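Pgp2 (Campylobacter jejuni subsp. jejuni, PDB 6XJ6) probably trims peptidoglycan as an LD-carboxypeptidase of the YkuD family and, binding peptidoglycan through an accessory NTF2-domain pocket, directs helical cell shape. Local coordinates at residues Gly77-Gly82 / Ala98-Asn103. Numbering follows the deposited sequence.
Sequences GFYELG and ATTYPN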
loop_
_atom_site.group_PDB
_atom_site.type_symbol
_atom_site.label_atom_id
_atom_site.label_comp_id
_atom_site.label_asym_id
_atom_site.label_seq_id
_atom_site.Cartn_x
_atom_site.Cartn_y
_atom_site.Cartn_z
ATOM N N GLY A 77 3.017 -1.592 -7.398
ATOM C CA GLY A 77 2.405 -1.848 -6.113
ATOM C C GLY A 77 1.811 -0.583 -5.532
ATOM O O GLY A 77 1.498 0.360 -6.255
ATOM N N PHE A 78 1.674 -0.594 -4.208
ATOM C CA PHE A 78 1.065 0.503 -3.468
ATOM C C PHE A 78 2.047 0.967 -2.405
ATOM O O PHE A 78 2.499 0.161 -1.579
ATOM C CB PHE A 78 -0.262 0.068 -2.836
ATOM C CG PHE A 78 -1.169 1.211 -2.492
ATOM C CD1 PHE A 78 -2.095 1.679 -3.408
ATOM C CD2 PHE A 78 -1.106 1.809 -1.248
ATOM C CE1 PHE A 78 -2.941 2.723 -3.086
ATOM C CE2 PHE A 78 -1.949 2.855 -0.926
ATOM C CZ PHE A 78 -2.862 3.315 -1.853
ATOM N N TYR A 79 2.359 2.261 -2.429
ATOM C CA TYR A 79 3.396 2.885 -1.626
ATOM C C TYR A 79 2.852 4.189 -1.052
ATOM O O TYR A 79 1.679 4.538 -1.234
ATOM C CB TYR A 79 4.655 3.119 -2.482
ATOM C CG TYR A 79 5.243 1.831 -2.988
ATOM C CD1 TYR A 79 4.857 1.302 -4.214
ATOM C CD2 TYR A 79 6.148 1.120 -2.221
ATOM C CE1 TYR A 79 5.358 0.105 -4.664
ATOM C CE2 TYR A 79 6.668 -0.080 -2.667
ATOM C CZ TYR A 79 6.266 -0.585 -3.886
ATOM O OH TYR A 79 6.759 -1.785 -4.316
ATOM N N GLU A 80 3.712 4.909 -0.347
ATOM C CA GLU A 80 3.405 6.239 0.143
ATOM C C GLU A 80 4.421 7.223 -0.415
ATOM O O GLU A 80 5.532 6.845 -0.804
ATOM C CB GLU A 80 3.412 6.278 1.670
ATOM C CG GLU A 80 2.467 5.281 2.275
ATOM C CD GLU A 80 2.670 5.139 3.747
ATOM O OE1 GLU A 80 2.342 6.100 4.469
ATOM O OE2 GLU A 80 3.188 4.080 4.174
ATOM N N LEU A 81 4.019 8.490 -0.453
ATOM C CA LEU A 81 4.864 9.568 -0.947
ATOM C C LEU A 81 5.250 10.497 0.197
ATOM O O LEU A 81 4.392 10.923 0.981
ATOM C CB LEU A 81 4.152 10.374 -2.029
ATOM C CG LEU A 81 5.077 11.235 -2.887
ATOM C CD1 LEU A 81 5.969 10.381 -3.772
ATOM C CD2 LEU A 81 4.245 12.188 -3.726
ATOM N N GLY A 82 6.545 10.807 0.283
ATOM C CA GLY A 82 7.044 11.748 1.260
ATOM C C GLY A 82 6.919 13.187 0.791
ATOM O O GLY A 82 6.431 13.488 -0.298
ATOM N N ALA A 98 9.953 11.367 -2.413
ATOM C CA ALA A 98 10.416 9.991 -2.298
ATOM C C ALA A 98 9.245 9.053 -2.046
ATOM O O ALA A 98 8.406 9.323 -1.180
ATOM C CB ALA A 98 11.445 9.854 -1.174
ATOM N N THR A 99 9.183 7.958 -2.807
ATOM C CA THR A 99 8.251 6.889 -2.484
ATOM C C THR A 99 8.895 5.958 -1.468
ATOM O O THR A 99 10.111 5.971 -1.258
ATOM C CB THR A 99 7.842 6.062 -3.710
ATOM O OG1 THR A 99 8.864 5.098 -4.018
ATOM C CG2 THR A 99 7.553 6.930 -4.933
ATOM N N THR A 100 8.064 5.119 -0.847
ATOM C CA THR A 100 8.510 4.236 0.222
ATOM C C THR A 100 9.038 2.887 -0.270
ATOM O O THR A 100 9.147 1.955 0.534
ATOM C CB THR A 100 7.384 4.018 1.226
ATOM O OG1 THR A 100 6.203 3.629 0.519
ATOM C CG2 THR A 100 7.122 5.295 2.002
ATOM N N TYR A 101 9.380 2.755 -1.547
ATOM C CA TYR A 101 9.995 1.510 -1.995
ATOM C C TYR A 101 11.331 1.306 -1.277
ATOM O O TYR A 101 12.156 2.232 -1.236
ATOM C CB TYR A 101 10.238 1.467 -3.506
ATOM C CG TYR A 101 10.907 0.163 -3.890
ATOM C CD1 TYR A 101 10.159 -0.961 -4.211
ATOM C CD2 TYR A 101 12.286 0.037 -3.863
ATOM C CE1 TYR A 101 10.764 -2.165 -4.514
ATOM C CE2 TYR A 101 12.897 -1.165 -4.162
ATOM C CZ TYR A 101 12.128 -2.260 -4.494
ATOM O OH TYR A 101 12.719 -3.464 -4.793
ATOM N N PRO A 102 11.602 0.111 -0.739
ATOM C CA PRO A 102 10.770 -1.093 -0.685
ATOM C C PRO A 102 9.839 -1.076 0.514
ATOM O O PRO A 102 10.238 -0.680 1.613
ATOM C CB PRO A 102 11.802 -2.219 -0.537
ATOM C CG PRO A 102 12.905 -1.592 0.220
ATOM C CD PRO A 102 12.960 -0.149 -0.226
ATOM N N ASN A 103 8.597 -1.495 0.299
ATOM C CA ASN A 103 7.661 -1.621 1.402
ATOM C C ASN A 103 7.885 -2.958 2.109
ATOM O O ASN A 103 8.784 -3.735 1.768
ATOM C CB ASN A 103 6.226 -1.393 0.922
ATOM C CG ASN A 103 5.718 -2.490 -0.000
ATOM O OD1 ASN A 103 6.089 -3.653 0.124
ATOM N ND2 ASN A 103 4.832 -2.122 -0.918
HETATM O O HOH W 1 4.590 2.254 2.129
#
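Tyr79 reaches out from the edge strand 77-80 and lies beneath the loop that runs from Thr99 to Asn103, and its atoms meet the loop one after another. CB sits 3.4 Å from Thr100 OG1, and that hydroxyl stays at the rim of the ring, near its plane. Tyr79 CD2 lies 3.7 Å from both Thr100 OG1 and Tyr101 N. Farther out, CE2 packs 3.9 Å from Tyr101 CD1, the two tyrosines lying side by side and pointing the same way. The side chain of Asn103 crosses that of Tyr79 at about a right angle, yet its amide plane is turned only 21° from the ring, with Asn103 ND2 3.3 Å from Tyr79 CE2. The phenol OH meets the edge of the Tyr101 ring and is hydrogen-bonded to Asp106 of helix 104-108.

In the YkuD catalytic domain, strand 77-80 is the outermost strand of a mixed sheet, hydrogen-bonded on one flank to strand 156-161. Its other flank receives the loop, which continues from strand 97-98 of a second sheet. A single beta bridge, Leu81 with Thr99, joins the backbones; Gly82 N donates a nearly straight bond to Ala98 O (2.8 Å), and on its other side Thr100 N bonds weakly to Glu80 O.

At Glu80, a side chain takes the place of a backbone acceptor: with chi1 at 51°, Thr100 turns OG1 to accept from Glu80 N at 2.9 Å, again almost straight (170°). A water bonded to Thr100 OG1 (2.7 Å) donates to Glu80 OE2, whose sister oxygen pairs with Lys155. Asn103, the N-cap of helix 104-108, holds Asp106 N through OD1, while ND2 makes a weak bond to Phe78 O and a hydrogen bond to the hydroxyl of Tyr241.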